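Local coordinates for protein MATE family efflux transporter (Vibrio cholerae, PDB 6IDP) that probably exports drugs and other toxic compounds across the bacterial inner membrane in exchange for protons, as a multidrug transporter of the MATE family, at residues M17-P20 against M21-V25; A387-F391 against A392-P396. One frame throughout, in Å; residues are numbered along the deposited sequence.

Interaction 1. Residues M17-P20 against M21-V25. With OLC ((2R)-2,3-dihydroxypropyl (9Z)-octadec-9-enoate), chain M; OLC ((2R)-2,3-dihydroxypropyl (9Z)-octadec-9-enoate), chain P.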
ATOM      1  N   MET A  17      -6.802 -16.971   0.222  1.00 28.63           N
ATOM      2  CA  MET A  17      -5.604 -16.183   0.480  1.00 27.02           C
ATOM      3  C   MET A  17      -5.925 -14.699   0.635  1.00 39.17           C
ATOM      4  O   MET A  17      -5.260 -13.991   1.388  1.00 31.21           O
ATOM      5  CB  MET A  17      -4.584 -16.372  -0.645  1.00 29.78           C
ATOM      6  CG  MET A  17      -3.865 -17.712  -0.631  1.00 39.99           C
ATOM      7  SD  MET A  17      -2.531 -17.789   0.578  1.00 45.87           S
ATOM      8  CE  MET A  17      -1.410 -16.548  -0.069  1.00 51.65           C
ATOM      9  N   THR A  18      -6.950 -14.236  -0.076  1.00 37.77           N
ATOM     10  CA  THR A  18      -7.206 -12.805  -0.188  1.00 34.54           C
ATOM     11  C   THR A  18      -8.095 -12.234   0.921  1.00 37.01           C
ATOM     12  O   THR A  18      -7.796 -11.168   1.458  1.00 37.66           O
ATOM     13  CB  THR A  18      -7.842 -12.462  -1.554  1.00 35.31           C
ATOM     14  OG1 THR A  18      -6.950 -12.852  -2.604  1.00 29.53           O
ATOM     15  CG2 THR A  18      -8.115 -10.970  -1.663  1.00 31.54           C
ATOM     16  N   TRP A  19      -9.170 -12.930   1.279  1.00 32.09           N
ATOM     17  CA  TRP A  19     -10.112 -12.364   2.247  1.00 38.45           C
ATOM     18  C   TRP A  19      -9.503 -12.030   3.628  1.00 38.06           C
ATOM     19  O   TRP A  19      -9.951 -11.073   4.258  1.00 36.44           O
ATOM     20  CB  TRP A  19     -11.343 -13.280   2.411  1.00 35.68           C
ATOM     21  CG  TRP A  19     -11.149 -14.527   3.222  1.00 40.36           C
ATOM     22  CD1 TRP A  19     -10.962 -15.794   2.747  1.00 40.89           C
ATOM     23  CD2 TRP A  19     -11.155 -14.634   4.653  1.00 41.03           C
ATOM     24  NE1 TRP A  19     -10.837 -16.678   3.792  1.00 45.85           N
ATOM     25  CE2 TRP A  19     -10.950 -15.991   4.971  1.00 46.57           C
ATOM     26  CE3 TRP A  19     -11.305 -13.712   5.694  1.00 40.40           C
ATOM     27  CZ2 TRP A  19     -10.891 -16.447   6.286  1.00 49.58           C
ATOM     28  CZ3 TRP A  19     -11.244 -14.167   6.995  1.00 47.19           C
ATOM     29  CH2 TRP A  19     -11.040 -15.521   7.282  1.00 49.45           C
ATOM     30  N   PRO A  20      -8.491 -12.789   4.108  1.00 37.12           N
ATOM     31  CA  PRO A  20      -7.929 -12.303   5.375  1.00 34.38           C
ATOM     32  C   PRO A  20      -7.200 -10.969   5.229  1.00 37.44           C
ATOM     33  O   PRO A  20      -7.177 -10.179   6.173  1.00 36.79           O
ATOM     34  CB  PRO A  20      -6.944 -13.407   5.778  1.00 30.54           C
ATOM     35  CG  PRO A  20      -7.379 -14.609   5.033  1.00 32.02           C
ATOM     36  CD  PRO A  20      -7.917 -14.096   3.734  1.00 37.14           C
ATOM     37  N   MET A  21      -6.606 -10.732   4.063  1.00 33.80           N
ATOM     38  CA  MET A  21      -5.914  -9.473   3.814  1.00 34.19           C
ATOM     39  C   MET A  21      -6.924  -8.346   3.649  1.00 38.21           C
ATOM     40  O   MET A  21      -6.644  -7.197   3.980  1.00 46.67           O
ATOM     41  CB  MET A  21      -5.016  -9.574   2.577  1.00 28.63           C
ATOM     42  CG  MET A  21      -3.838 -10.526   2.742  1.00 27.07           C
ATOM     43  SD  MET A  21      -2.911 -10.263   4.269  1.00 45.70           S
ATOM     44  CE  MET A  21      -2.323  -8.588   4.052  1.00 34.87           C
ATOM     45  N   LEU A  22      -8.102  -8.686   3.135  1.00 35.79           N
ATOM     46  CA  LEU A  22      -9.198  -7.732   3.041  1.00 38.73           C
ATOM     47  C   LEU A  22      -9.617  -7.267   4.430  1.00 38.13           C
ATOM     48  O   LEU A  22      -9.729  -6.068   4.685  1.00 37.64           O
ATOM     49  CB  LEU A  22     -10.392  -8.351   2.310  1.00 41.78           C
ATOM     50  CG  LEU A  22     -11.631  -7.463   2.178  1.00 48.86           C
ATOM     51  CD1 LEU A  22     -11.309  -6.223   1.361  1.00 51.40           C
ATOM     52  CD2 LEU A  22     -12.786  -8.236   1.558  1.00 51.08           C
ATOM     53  N   PHE A  23      -9.841  -8.226   5.324  1.00 39.68           N
ATOM     54  CA  PHE A  23     -10.267  -7.922   6.687  1.00 49.39           C
ATOM     55  C   PHE A  23      -9.171  -7.190   7.449  1.00 50.17           C
ATOM     56  O   PHE A  23      -9.454  -6.314   8.264  1.00 54.20           O
ATOM     57  CB  PHE A  23     -10.663  -9.199   7.437  1.00 54.68           C
ATOM     58  CG  PHE A  23     -12.015  -9.741   7.056  1.00 64.32           C
ATOM     59  CD1 PHE A  23     -12.720  -9.213   5.985  1.00 69.30           C
ATOM     60  CD2 PHE A  23     -12.586 -10.774   7.781  1.00 71.51           C
ATOM     61  CE1 PHE A  23     -13.964  -9.715   5.639  1.00 74.96           C
ATOM     62  CE2 PHE A  23     -13.831 -11.278   7.441  1.00 75.52           C
ATOM     63  CZ  PHE A  23     -14.519 -10.746   6.369  1.00 77.06           C
ATOM     64  N   GLY A  24      -7.922  -7.556   7.179  1.00 48.27           N
ATOM     65  CA  GLY A  24      -6.785  -6.903   7.798  1.00 49.76           C
ATOM     66  C   GLY A  24      -6.733  -5.425   7.459  1.00 50.52           C
ATOM     67  O   GLY A  24      -6.598  -4.581   8.343  1.00 54.67           O
ATOM     68  N   VAL A  25      -6.843  -5.119   6.171  1.00 48.26           N
ATOM     69  CA  VAL A  25      -6.837  -3.739   5.699  1.00 55.51           C
ATOM     70  C   VAL A  25      -8.051  -2.970   6.225  1.00 57.18           C
ATOM     71  O   VAL A  25      -7.925  -1.831   6.673  1.00 59.51           O
ATOM     72  CB  VAL A  25      -6.807  -3.681   4.158  1.00 58.14           C
ATOM     73  CG1 VAL A  25      -7.016  -2.257   3.664  1.00 63.25           C
ATOM     74  CG2 VAL A  25      -5.495  -4.235   3.640  1.00 51.36           C
TER
HETATM   75  C18 OLC M 512     -15.886 -11.532   2.165  1.00 60.21           C
HETATM   76  C10 OLC M 512     -13.460 -19.371   5.784  1.00 54.09           C
HETATM   77  C17 OLC M 512     -14.953 -12.443   2.933  1.00 60.11           C
HETATM   78  C11 OLC M 512     -14.357 -19.040   4.612  1.00 51.79           C
HETATM   79  C16 OLC M 512     -15.744 -13.580   3.544  1.00 58.64           C
HETATM   80  C12 OLC M 512     -14.222 -17.573   4.262  1.00 44.46           C
HETATM   81  C15 OLC M 512     -14.805 -14.555   4.222  1.00 52.73           C
HETATM   82  C13 OLC M 512     -14.708 -16.731   5.421  1.00 48.43           C
HETATM   83  C14 OLC M 512     -15.615 -15.630   4.915  1.00 52.35           C
HETATM   84  C18 OLC P 515     -12.205 -11.202  -1.050  1.00 56.72           C
HETATM   85  C10 OLC P 515     -13.500 -15.480  -6.931  1.00 68.99           C
HETATM   86  C9  OLC P 515     -14.418 -16.472  -6.962  1.00 68.38           C
HETATM   87  C17 OLC P 515     -12.753 -10.958  -2.440  1.00 52.23           C
HETATM   88  C11 OLC P 515     -12.110 -15.729  -6.381  1.00 67.75           C
HETATM   89  C8  OLC P 515     -14.084 -17.859  -6.453  1.00 63.73           C
HETATM   90  C16 OLC P 515     -12.497 -12.172  -3.310  1.00 45.49           C
HETATM   91  C12 OLC P 515     -11.188 -14.581  -6.736  1.00 61.89           C
HETATM   92  C7  OLC P 515     -15.358 -18.610  -6.130  1.00 61.84           C
HETATM   93  C15 OLC P 515     -11.065 -12.158  -3.797  1.00 37.86           C
HETATM   94  C13 OLC P 515     -11.521 -13.360  -5.905  1.00 56.61           C
HETATM   95  C6  OLC P 515     -15.659 -19.627  -7.210  1.00 61.25           C
HETATM   96  C14 OLC P 515     -10.792 -13.421  -4.582  1.00 48.56           C
HETATM   97  C5  OLC P 515     -14.722 -20.808  -7.079  1.00 63.13           C
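Trp19 and Phe23, one helical turn apart, form an offset edge-to-face aromatic pair. The edge of the indole bearing CZ3 and CE3 comes over one face of the phenyl ring; CZ3 of Trp19 lies 3.7 Å from CD2 of Phe23, and the planes meet at 71°. Trp19 reaches this position because its CG sits between the backbone N and the carbonyl carbon (chi1 76°), which swings the indole over Pro20: CD of Pro20 covers one indole face. The opposite face carries a monoolein chain, whose C12 is 3.5 Å from NE1 of Trp19. The indole N-H is hydrogen-bonded to OE1 of Gln16, while the lipid methylenes lie over the ring face. C17 of the same chain touches CZ of Phe23 at 3.9 Å, while a second monoolein packs against CG2 of Thr18 and CD2 of Leu22.

All of this sits on helix 5-39, the first transmembrane helix of the MATE fold, at a proline kink: Pro20 has no N-H to give to the preceding turn. Met21 is buried, packed on Met288 of helix 281-299 and Met167 of helix 161-184.

Regular four-residue bonding returns at Leu22, whose N reaches Thr18 O at 3.0 Å, in the carbonyl plane; Met21 N makes a weak bond to the same oxygen, three residues back. Phe23 N reaches Trp19 O at 3.0 Å with an N-H...O angle of 164°, and Gly24 N reaches Pro20 O at 2.9 Å. The hydroxyl of Thr18 is satisfied by Leu14 O and Ser289.

Interaction 2. Residues A387-F391 against A392-P396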
ATOM      1  N   ALA A 387       5.194   4.094 -13.849  1.00 31.12           N
ATOM      2  CA  ALA A 387       5.613   5.393 -14.364  1.00 37.66           C
ATOM      3  C   ALA A 387       4.744   5.845 -15.537  1.00 39.93           C
ATOM      4  O   ALA A 387       4.347   7.011 -15.608  1.00 33.12           O
ATOM      5  CB  ALA A 387       7.072   5.352 -14.775  1.00 38.51           C
ATOM      6  N   LEU A 388       4.460   4.923 -16.454  1.00 36.54           N
ATOM      7  CA  LEU A 388       3.617   5.216 -17.612  1.00 39.61           C
ATOM      8  C   LEU A 388       2.223   5.649 -17.183  1.00 38.44           C
ATOM      9  O   LEU A 388       1.669   6.609 -17.717  1.00 39.32           O
ATOM     10  CB  LEU A 388       3.518   3.998 -18.531  1.00 44.43           C
ATOM     11  CG  LEU A 388       4.668   3.765 -19.510  1.00 46.38           C
ATOM     12  CD1 LEU A 388       4.443   2.483 -20.294  1.00 47.03           C
ATOM     13  CD2 LEU A 388       4.810   4.953 -20.450  1.00 40.37           C
ATOM     14  N   ARG A 389       1.666   4.927 -16.216  1.00 34.94           N
ATOM     15  CA  ARG A 389       0.351   5.230 -15.669  1.00 34.32           C
ATOM     16  C   ARG A 389       0.294   6.675 -15.187  1.00 42.64           C
ATOM     17  O   ARG A 389      -0.680   7.382 -15.430  1.00 36.52           O
ATOM     18  CB  ARG A 389       0.015   4.276 -14.518  1.00 29.79           C
ATOM     19  CG  ARG A 389      -1.409   4.400 -13.997  1.00 37.58           C
ATOM     20  CD  ARG A 389      -1.506   5.275 -12.757  1.00 38.58           C
ATOM     21  NE  ARG A 389      -2.870   5.752 -12.548  1.00 40.72           N
ATOM     22  CZ  ARG A 389      -3.300   6.323 -11.428  1.00 43.84           C
ATOM     23  NH1 ARG A 389      -2.476   6.481 -10.402  1.00 50.08           N
ATOM     24  NH2 ARG A 389      -4.561   6.730 -11.331  1.00 37.70           N
ATOM     25  N   LEU A 390       1.357   7.107 -14.520  1.00 41.19           N
ATOM     26  CA  LEU A 390       1.396   8.429 -13.919  1.00 40.11           C
ATOM     27  C   LEU A 390       1.631   9.553 -14.914  1.00 38.48           C
ATOM     28  O   LEU A 390       0.805  10.452 -15.066  1.00 44.57           O
ATOM     29  CB  LEU A 390       2.485   8.480 -12.848  1.00 50.34           C
ATOM     30  CG  LEU A 390       2.009   8.915 -11.464  1.00 62.40           C
ATOM     31  CD1 LEU A 390       0.820   9.855 -11.600  1.00 66.77           C
ATOM     32  CD2 LEU A 390       1.654   7.700 -10.611  1.00 61.85           C
ATOM     33  N   PHE A 391       2.774   9.500 -15.583  1.00 40.54           N
ATOM     34  CA  PHE A 391       3.265  10.649 -16.330  1.00 45.17           C
ATOM     35  C   PHE A 391       2.871  10.640 -17.803  1.00 44.63           C
ATOM     36  O   PHE A 391       2.876  11.685 -18.450  1.00 36.90           O
ATOM     37  CB  PHE A 391       4.789  10.740 -16.189  1.00 47.55           C
ATOM     38  CG  PHE A 391       5.249  10.899 -14.768  1.00 55.78           C
ATOM     39  CD1 PHE A 391       5.093  12.109 -14.109  1.00 56.53           C
ATOM     40  CD2 PHE A 391       5.835   9.842 -14.090  1.00 59.09           C
ATOM     41  CE1 PHE A 391       5.512  12.261 -12.802  1.00 58.33           C
ATOM     42  CE2 PHE A 391       6.259   9.990 -12.781  1.00 60.63           C
ATOM     43  CZ  PHE A 391       6.096  11.202 -12.138  1.00 60.25           C
ATOM     44  N   ALA A 392       2.530   9.468 -18.329  1.00 41.11           N
ATOM     45  CA  ALA A 392       2.150   9.361 -19.735  1.00 41.81           C
ATOM     46  C   ALA A 392       0.635   9.431 -19.926  1.00 43.07           C
ATOM     47  O   ALA A 392       0.152   9.969 -20.924  1.00 40.00           O
ATOM     48  CB  ALA A 392       2.694   8.071 -20.339  1.00 35.93           C
ATOM     49  N   PHE A 393      -0.109   8.895 -18.963  1.00 40.51           N
ATOM     50  CA  PHE A 393      -1.552   8.727 -19.118  1.00 43.01           C
ATOM     51  C   PHE A 393      -2.387   9.587 -18.168  1.00 41.85           C
ATOM     52  O   PHE A 393      -3.159  10.435 -18.614  1.00 44.42           O
ATOM     53  CB  PHE A 393      -1.917   7.252 -18.933  1.00 36.19           C
ATOM     54  CG  PHE A 393      -1.153   6.327 -19.831  1.00 36.28           C
ATOM     55  CD1 PHE A 393      -0.934   6.658 -21.157  1.00 38.69           C
ATOM     56  CD2 PHE A 393      -0.639   5.136 -19.345  1.00 38.04           C
ATOM     57  CE1 PHE A 393      -0.225   5.812 -21.988  1.00 47.72           C
ATOM     58  CE2 PHE A 393       0.074   4.285 -20.170  1.00 40.70           C
ATOM     59  CZ  PHE A 393       0.280   4.624 -21.493  1.00 45.89           C
ATOM     60  N   TYR A 394      -2.236   9.362 -16.866  1.00 33.87           N
ATOM     61  CA  TYR A 394      -3.102   9.987 -15.868  1.00 37.44           C
ATOM     62  C   TYR A 394      -2.979  11.509 -15.827  1.00 36.99           C
ATOM     63  O   TYR A 394      -3.952  12.222 -16.069  1.00 36.41           O
ATOM     64  CB  TYR A 394      -2.807   9.413 -14.482  1.00 35.26           C
ATOM     65  CG  TYR A 394      -3.849   9.737 -13.435  1.00 34.99           C
ATOM     66  CD1 TYR A 394      -5.174   9.363 -13.610  1.00 37.42           C
ATOM     67  CD2 TYR A 394      -3.503  10.397 -12.263  1.00 35.70           C
ATOM     68  CE1 TYR A 394      -6.130   9.650 -12.655  1.00 33.77           C
ATOM     69  CE2 TYR A 394      -4.454  10.687 -11.298  1.00 32.63           C
ATOM     70  CZ  TYR A 394      -5.764  10.311 -11.502  1.00 33.37           C
ATOM     71  OH  TYR A 394      -6.720  10.592 -10.554  1.00 50.52           O
ATOM     72  N   LEU A 395      -1.786  12.000 -15.509  1.00 34.30           N
ATOM     73  CA  LEU A 395      -1.566  13.437 -15.374  1.00 37.93           C
ATOM     74  C   LEU A 395      -1.792  14.222 -16.676  1.00 42.90           C
ATOM     75  O   LEU A 395      -2.385  15.297 -16.632  1.00 40.17           O
ATOM     76  CB  LEU A 395      -0.159  13.715 -14.831  1.00 42.29           C
ATOM     77  CG  LEU A 395       0.060  13.410 -13.346  1.00 48.32           C
ATOM     78  CD1 LEU A 395       1.490  13.734 -12.929  1.00 50.49           C
ATOM     79  CD2 LEU A 395      -0.937  14.166 -12.479  1.00 45.98           C
ATOM     80  N   PRO A 396      -1.323  13.704 -17.832  1.00 42.84           N
ATOM     81  CA  PRO A 396      -1.643  14.467 -19.046  1.00 41.92           C
ATOM     82  C   PRO A 396      -3.143  14.545 -19.328  1.00 41.55           C
ATOM     83  O   PRO A 396      -3.615  15.583 -19.788  1.00 39.34           O
ATOM     84  CB  PRO A 396      -0.926  13.685 -20.152  1.00 44.33           C
ATOM     85  CG  PRO A 396       0.178  12.989 -19.463  1.00 39.47           C
ATOM     86  CD  PRO A 396      -0.371  12.615 -18.118  1.00 36.90           C
TER
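The guanidinium of Arg389 lies on one face of the Tyr394 ring. NH2 of Arg389 stands over the ring centre, 3.5 Å from CD1 of Tyr394, and CZ of Arg389 is 4.1 Å from the ring centroid, 15° off its normal, which defines a cation-pi stack. The planes are tilted by 27°, so the groups are close to parallel. On the Phe391 ring, CB of neighbouring Leu390 covers one face, while CD1 of Leu395 approaches obliquely. The Phe393 ring has CB of Ala392 over one face, and its CE2 meets CB of Leu388 at 3.8 Å.

Both stacking side chains leave the backbone with CG anti to N (chi1 -173° for Arg389), and the arginine chain then bends at chi2; the two run side by side in the same direction. Leu390 CD1 rests against CG of Leu395 at 4.0 Å.

Here helix 379-435 widens into pi-type turns. Tyr394 N bonds to Arg389 O at 2.9 Å and Leu395 N to Leu390 O at 3.1 Å, both five residues back, whereas Ala392 N keeps the four-residue spacing to Leu388 O. The five-residue spacing is consistent with Arg389 and Tyr394 lying side by side. Next comes Pro396, whose N has no hydrogen for the turn before.

Asn418, later on helix 379-435, accepts a hydrogen bond from NH2 of Arg389. The guanidinium is thus held by Asn418 and by the aromatic face, and the pi face of Tyr394 would help to stabilise its probably positive charge.

From the N terminus, the chain first meets interaction 1 on helix 5-39 and, some 360 residues later, interaction 2 on helix 379-435. Each joins consecutive turns of one helix, so neither closes a loop, and being in series they neither nest nor cross. Their centres are 29 Å apart on opposite sides of the chain's centre, and the nearest atoms are about 17 Å apart, without touching. Interaction 1 lies where helix 5-39 meets helices 161-184 and 281-299; interaction 2 faces helices 226-259 and 360-375. Each segment pair contains a proline that interrupts the regular backbone bonding, but only 387-396 has pi-type turns.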